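Local structure of toluene, o-xylene monooxygenase oxygenase subunit (Pseudomonas stutzeri, 2INC) at residues T113-Y118 / V176-R181; R122-A127 / D184-D189. The protein probably serves as a mainly helical, non-catalytic partner in a multisubunit oxygenase component that hydroxylates toluene, o-xylene and related aromatics. All blocks are in the same frame, centred on the assembly; numbering follows the deposited sequence.

Contact 1: residues T113-Y118 / V176-R181; sequences TLARFY and VGFGKR
Phe-178 lays the outer end of its ring against the backbone of Leu-114 and Ala-115, near the C-terminal end of helix 108-117. The bond to CB does not aim at residues 113-118; with CG beside the backbone N (chi1 -72°) the ring is brought over to them. Along the ring, CE1 makes the nearest approach, 3.6 Å from Ala-115 CA, coming in obliquely. The same CE1 reaches Ala-115 CB at 3.8 Å, while Leu-114 C lies at the ring edge, near its plane. The tip atom CZ rides over the helix backbone, 4.0 Å from Ala-115 N. Of the Leu-114 side chain, CB comes nearest the ring, 4.2 Å from Phe-178 CE1.

In this all-helical chain of the methane/phenol/alkene hydroxylase family, the loop between helices 142-172 and 182-188 thus folds back on helix 108-117. Leu-169 and Ala-170 of helix 142-172 also touch the Phe-178 ring, as does Val-111 one turn earlier on helix 108-117.

Val-176 completes the apolar patch: its CG1 meets Ala-115 CB at 3.7 Å. That methyl also sits 3.5 Å above the plane of the Phe-178 ring, toward the rim. Ala-115 CB thereby packs against two loop side chains that are themselves in contact. Between them Gly-177 has a positive phi, and its O accepts from both Lys-180 N and Arg-181 N, which closes a tight turn leading into helix 182-188.

Contact 2: residues R122-A127 / D184-D189; sequences RYLFHA and DVWEND
A buried helix-helix contact between helix 121-138 and the short helix 182-188 is built around Tyr-123 and Trp-186, with a CH-pi interaction at its centre. Tyr-123 CB stands directly over the five-membered ring of Trp-186, 3.4 Å from its centroid and 1° off the ring normal. CB is therefore about equally far from every atom of that ring, including CG at 3.6 Å. The phenol ring beyond it runs nearly parallel to the indole, with 14° between the planes. It is slid so far aside, the centroids 5.0 Å apart, that the two barely overlap, so the tyrosine CB, rather than its ring, sits over the five-membered ring.

Trp-186 extends across the gap because its CG is anti to the backbone N (chi1 169°). This carries the six-membered half of the indole on to Leu-124, whose side chain it crosses at about a right angle. Leu-124 CB meets Trp-186 CZ3 at 3.9 Å, and Leu-124 CD1 touches Trp-186 CH2 at 4.0 Å.

The far end of Tyr-123 leads away from Trp-186, and its OH accepts a bent hydrogen bond from Arg-122 NH2 at 3.1 Å, tilted out of the guanidinium plane. Arg-122 NH1 also makes a salt bridge to Glu-182, tying its guanidinium to the start of the opposing helix. An aromatic side chain of another protein's chain meets Trp-186 edge-to-face, so the contact borders a subunit interface. Trp-186 thus seats the short helix 182-188 on helix 121-138 of a helical, ferritin-like fold.

Overall arrangement
Contacts 1 and 2 lie with centres about 11 Å apart, both within the methane/phenol/alkene hydroxylase family region. The four segments interleave along the chain: 113-118, 122-127, 176-181, 184-189. Helices 108-117 and 121-138 follow one another, and after the long helix 142-172 the chain returns as a loop against the first and as helix 182-188 against the second. Residues 176-189 are thus packed across two successive helices. The salt bridge from Arg-116 NE to Asp-189 OD1 (2.6 Å) joins the two contacts directly, while the other carboxylate oxygen of Asp-189 caps helix 190-202. Contact 1 lies farther from the chain's centre, whereas contact 2 is buried at the interface with another protein chain.

Contact 1: residues T113-Y118 / V176-R181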
loop_
_atom_site.group_PDB
_atom_site.type_symbol
_atom_site.label_atom_id
_atom_site.label_comp_id
_atom_site.label_asym_id
_atom_site.label_seq_id
_atom_site.Cartn_x
_atom_site.Cartn_y
_atom_site.Cartn_z
ATOM N N THR B 113 -24.539 12.681 37.623
ATOM C CA THR B 113 -25.328 11.839 36.731
ATOM C C THR B 113 -24.437 10.933 35.849
ATOM O O THR B 113 -24.760 9.780 35.639
ATOM C CB THR B 113 -26.138 12.729 35.832
ATOM O OG1 THR B 113 -26.887 13.571 36.696
ATOM C CG2 THR B 113 -27.078 11.966 34.893
ATOM N N LEU B 114 -23.349 11.478 35.323
ATOM C CA LEU B 114 -22.347 10.661 34.632
ATOM C C LEU B 114 -21.810 9.504 35.479
ATOM O O LEU B 114 -21.754 8.390 34.988
ATOM C CB LEU B 114 -21.165 11.528 34.209
ATOM C CG LEU B 114 -21.490 12.553 33.148
ATOM C CD1 LEU B 114 -20.182 13.290 32.847
ATOM C CD2 LEU B 114 -22.042 11.919 31.875
ATOM N N ALA B 115 -21.457 9.751 36.739
ATOM C CA ALA B 115 -20.917 8.694 37.576
ATOM C C ALA B 115 -21.916 7.555 37.751
ATOM O O ALA B 115 -21.511 6.372 37.790
ATOM C CB ALA B 115 -20.478 9.251 38.942
ATOM N N ARG B 116 -23.210 7.885 37.805
ATOM C CA ARG B 116 -24.238 6.891 38.070
ATOM C C ARG B 116 -24.706 6.202 36.834
ATOM O O ARG B 116 -24.883 4.971 36.848
ATOM C CB ARG B 116 -25.468 7.547 38.725
ATOM C CG ARG B 116 -26.536 6.542 39.180
ATOM C CD ARG B 116 -27.499 7.173 40.166
ATOM N NE ARG B 116 -28.454 6.130 40.570
ATOM C CZ ARG B 116 -29.713 6.330 40.904
ATOM N NH1 ARG B 116 -30.230 7.573 40.905
ATOM N NH2 ARG B 116 -30.454 5.273 41.246
ATOM N N PHE B 117 -24.965 7.005 35.787
ATOM C CA PHE B 117 -25.620 6.513 34.583
ATOM C C PHE B 117 -24.745 6.312 33.364
ATOM O O PHE B 117 -25.194 5.647 32.409
ATOM C CB PHE B 117 -26.717 7.478 34.168
ATOM C CG PHE B 117 -27.848 7.553 35.157
ATOM C CD1 PHE B 117 -28.820 6.559 35.186
ATOM C CD2 PHE B 117 -27.903 8.589 36.101
ATOM C CE1 PHE B 117 -29.879 6.623 36.116
ATOM C CE2 PHE B 117 -28.955 8.659 37.033
ATOM C CZ PHE B 117 -29.964 7.668 37.017
ATOM N N TYR B 118 -23.546 6.893 33.372
ATOM C CA TYR B 118 -22.651 6.734 32.205
ATOM C C TYR B 118 -21.476 5.786 32.401
ATOM O O TYR B 118 -21.381 4.754 31.738
ATOM C CB TYR B 118 -22.215 8.131 31.686
ATOM C CG TYR B 118 -21.185 8.008 30.569
ATOM C CD1 TYR B 118 -19.861 8.386 30.766
ATOM C CD2 TYR B 118 -21.548 7.480 29.350
ATOM C CE1 TYR B 118 -18.910 8.255 29.759
ATOM C CE2 TYR B 118 -20.596 7.328 28.330
ATOM C CZ TYR B 118 -19.298 7.731 28.549
ATOM O OH TYR B 118 -18.368 7.602 27.535
ATOM N N VAL B 176 -14.875 12.223 42.691
ATOM C CA VAL B 176 -16.162 11.566 42.380
ATOM C C VAL B 176 -16.077 10.013 42.462
ATOM O O VAL B 176 -17.087 9.329 42.696
ATOM C CB VAL B 176 -16.693 12.050 40.996
ATOM C CG1 VAL B 176 -17.931 11.294 40.577
ATOM C CG2 VAL B 176 -17.012 13.543 41.049
ATOM N N GLY B 177 -14.859 9.473 42.318
ATOM C CA GLY B 177 -14.634 8.017 42.252
ATOM C C GLY B 177 -14.797 7.402 40.855
ATOM O O GLY B 177 -14.888 6.163 40.727
ATOM N N PHE B 178 -14.860 8.225 39.809
ATOM C CA PHE B 178 -14.814 7.688 38.438
ATOM C C PHE B 178 -13.675 6.681 38.345
ATOM O O PHE B 178 -12.551 6.967 38.767
ATOM C CB PHE B 178 -14.548 8.789 37.421
ATOM C CG PHE B 178 -15.668 9.691 37.204
ATOM C CD1 PHE B 178 -16.805 9.237 36.574
ATOM C CD2 PHE B 178 -15.599 11.043 37.609
ATOM C CE1 PHE B 178 -17.873 10.088 36.312
ATOM C CE2 PHE B 178 -16.651 11.903 37.339
ATOM C CZ PHE B 178 -17.793 11.437 36.696
ATOM N N GLY B 179 -13.943 5.514 37.761
ATOM C CA GLY B 179 -12.909 4.476 37.634
ATOM C C GLY B 179 -12.904 3.502 38.806
ATOM O O GLY B 179 -12.613 2.288 38.631
ATOM N N LYS B 180 -13.247 4.002 39.999
ATOM C CA LYS B 180 -13.211 3.188 41.215
ATOM C C LYS B 180 -14.582 2.633 41.595
ATOM O O LYS B 180 -14.688 1.514 42.063
ATOM C CB LYS B 180 -12.650 4.007 42.369
ATOM C CG LYS B 180 -11.177 4.192 42.243
ATOM C CD LYS B 180 -10.628 5.073 43.353
ATOM C CE LYS B 180 -9.222 5.532 43.006
ATOM N NZ LYS B 180 -8.872 6.801 43.729
ATOM N N ARG B 181 -15.640 3.400 41.348
ATOM C CA ARG B 181 -16.926 3.026 41.873
ATOM C C ARG B 181 -17.851 2.251 40.968
ATOM O O ARG B 181 -18.926 1.810 41.432
ATOM C CB ARG B 181 -17.659 4.277 42.339
ATOM C CG ARG B 181 -17.538 4.392 43.783
ATOM C CD ARG B 181 -16.447 5.292 44.091
ATOM N NE ARG B 181 -17.011 6.409 44.819
ATOM C CZ ARG B 181 -16.344 7.028 45.785
ATOM N NH1 ARG B 181 -15.107 6.612 46.080
ATOM N NH2 ARG B 181 -16.913 8.031 46.457
#

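Contact 2: residues R122-A127 / D184-D189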
loop_
_atom_site.group_PDB
_atom_site.type_symbol
_atom_site.label_atom_id
_atom_site.label_comp_id
_atom_site.label_asym_id
_atom_site.label_seq_id
_atom_site.Cartn_x
_atom_site.Cartn_y
_atom_site.Cartn_z
ATOM N N ARG B 122 -19.370 0.549 31.257
ATOM C CA ARG B 122 -18.258 -0.290 30.812
ATOM C C ARG B 122 -18.604 -1.783 31.054
ATOM O O ARG B 122 -18.230 -2.657 30.255
ATOM C CB ARG B 122 -16.917 0.134 31.430
ATOM C CG ARG B 122 -16.643 -0.351 32.862
ATOM C CD ARG B 122 -15.170 -0.121 33.180
ATOM N NE ARG B 122 -14.888 -0.500 34.580
ATOM C CZ ARG B 122 -14.889 0.363 35.569
ATOM N NH1 ARG B 122 -15.094 1.653 35.297
ATOM N NH2 ARG B 122 -14.626 -0.041 36.805
ATOM N N TYR B 123 -19.334 -2.067 32.136
ATOM C CA TYR B 123 -19.770 -3.452 32.416
ATOM C C TYR B 123 -20.809 -3.890 31.384
ATOM O O TYR B 123 -20.725 -4.967 30.775
ATOM C CB TYR B 123 -20.253 -3.598 33.888
ATOM C CG TYR B 123 -19.076 -3.385 34.819
ATOM C CD1 TYR B 123 -18.195 -4.426 35.069
ATOM C CD2 TYR B 123 -18.811 -2.143 35.404
ATOM C CE1 TYR B 123 -17.087 -4.254 35.863
ATOM C CE2 TYR B 123 -17.631 -1.970 36.216
ATOM C CZ TYR B 123 -16.816 -3.024 36.427
ATOM O OH TYR B 123 -15.638 -2.931 37.191
ATOM N N LEU B 124 -21.793 -3.076 31.152
ATOM C CA LEU B 124 -22.839 -3.503 30.271
ATOM C C LEU B 124 -22.285 -3.712 28.834
ATOM O O LEU B 124 -22.624 -4.690 28.197
ATOM C CB LEU B 124 -23.963 -2.481 30.281
ATOM C CG LEU B 124 -25.122 -2.826 29.349
ATOM C CD1 LEU B 124 -25.635 -4.310 29.498
ATOM C CD2 LEU B 124 -26.283 -1.886 29.719
ATOM N N PHE B 125 -21.421 -2.827 28.353
ATOM C CA PHE B 125 -20.896 -2.951 26.980
ATOM C C PHE B 125 -19.980 -4.153 26.871
ATOM O O PHE B 125 -20.005 -4.837 25.842
ATOM C CB PHE B 125 -20.142 -1.662 26.511
ATOM C CG PHE B 125 -21.024 -0.439 26.367
ATOM C CD1 PHE B 125 -20.453 0.852 26.443
ATOM C CD2 PHE B 125 -22.384 -0.541 26.140
ATOM C CE1 PHE B 125 -21.208 2.006 26.312
ATOM C CE2 PHE B 125 -23.178 0.612 26.017
ATOM C CZ PHE B 125 -22.591 1.894 26.094
ATOM N N HIS B 126 -19.191 -4.439 27.924
ATOM C CA HIS B 126 -18.395 -5.654 27.897
ATOM C C HIS B 126 -19.276 -6.918 27.930
ATOM O O HIS B 126 -18.995 -7.861 27.213
ATOM C CB HIS B 126 -17.373 -5.714 29.032
ATOM C CG HIS B 126 -16.440 -6.886 28.902
ATOM N ND1 HIS B 126 -15.529 -6.997 27.875
ATOM C CD2 HIS B 126 -16.353 -8.033 29.608
ATOM C CE1 HIS B 126 -14.883 -8.148 27.982
ATOM N NE2 HIS B 126 -15.352 -8.789 29.040
ATOM N N ALA B 127 -20.383 -6.891 28.667
ATOM C CA ALA B 127 -21.331 -8.017 28.674
ATOM C C ALA B 127 -21.930 -8.196 27.275
ATOM O O ALA B 127 -22.122 -9.316 26.840
ATOM C CB ALA B 127 -22.449 -7.766 29.701
ATOM N N ASP B 184 -19.452 -1.285 41.868
ATOM C CA ASP B 184 -20.440 -1.259 42.932
ATOM C C ASP B 184 -21.750 -0.641 42.440
ATOM O O ASP B 184 -22.838 -1.042 42.823
ATOM C CB ASP B 184 -19.851 -0.457 44.035
ATOM C CG ASP B 184 -18.827 -1.247 44.798
ATOM O OD1 ASP B 184 -18.965 -2.504 44.859
ATOM O OD2 ASP B 184 -17.916 -0.632 45.356
ATOM N N VAL B 185 -21.654 0.349 41.588
ATOM C CA VAL B 185 -22.881 0.884 40.980
ATOM C C VAL B 185 -23.568 -0.208 40.131
ATOM O O VAL B 185 -24.734 -0.505 40.334
ATOM C CB VAL B 185 -22.588 2.128 40.119
ATOM C CG1 VAL B 185 -23.865 2.686 39.519
ATOM C CG2 VAL B 185 -21.985 3.211 40.960
ATOM N N TRP B 186 -22.840 -0.795 39.168
ATOM C CA TRP B 186 -23.394 -1.867 38.317
ATOM C C TRP B 186 -23.999 -3.009 39.177
ATOM O O TRP B 186 -25.081 -3.513 38.874
ATOM C CB TRP B 186 -22.272 -2.399 37.406
ATOM C CG TRP B 186 -22.525 -3.634 36.639
ATOM C CD1 TRP B 186 -21.887 -4.846 36.809
ATOM C CD2 TRP B 186 -23.438 -3.817 35.543
ATOM N NE1 TRP B 186 -22.338 -5.740 35.902
ATOM C CE2 TRP B 186 -23.285 -5.148 35.102
ATOM C CE3 TRP B 186 -24.396 -2.997 34.928
ATOM C CZ2 TRP B 186 -24.028 -5.686 34.055
ATOM C CZ3 TRP B 186 -25.147 -3.539 33.865
ATOM C CH2 TRP B 186 -24.961 -4.867 33.450
ATOM N N GLU B 187 -23.278 -3.416 40.229
ATOM C CA GLU B 187 -23.772 -4.531 41.068
ATOM C C GLU B 187 -24.889 -4.208 42.051
ATOM O O GLU B 187 -25.668 -5.118 42.355
ATOM C CB GLU B 187 -22.599 -5.137 41.836
ATOM C CG GLU B 187 -21.684 -5.903 40.902
ATOM C CD GLU B 187 -20.488 -6.476 41.626
ATOM O OE1 GLU B 187 -20.451 -6.353 42.839
ATOM O OE2 GLU B 187 -19.564 -7.022 40.999
ATOM N N ASN B 188 -24.994 -2.945 42.519
ATOM C CA ASN B 188 -25.907 -2.572 43.609
ATOM C C ASN B 188 -26.948 -1.485 43.379
ATOM O O ASN B 188 -27.870 -1.345 44.182
ATOM C CB ASN B 188 -25.106 -2.251 44.894
ATOM C CG ASN B 188 -24.157 -3.346 45.263
ATOM O OD1 ASN B 188 -24.589 -4.410 45.716
ATOM N ND2 ASN B 188 -22.874 -3.136 45.042
ATOM N N ASP B 189 -26.833 -0.694 42.303
ATOM C CA ASP B 189 -27.735 0.427 42.146
ATOM C C ASP B 189 -29.007 -0.070 41.500
ATOM O O ASP B 189 -28.926 -0.679 40.432
ATOM C CB ASP B 189 -27.067 1.512 41.235
ATOM C CG ASP B 189 -27.871 2.800 41.146
ATOM O OD1 ASP B 189 -27.247 3.887 41.217
ATOM O OD2 ASP B 189 -29.107 2.771 40.947
#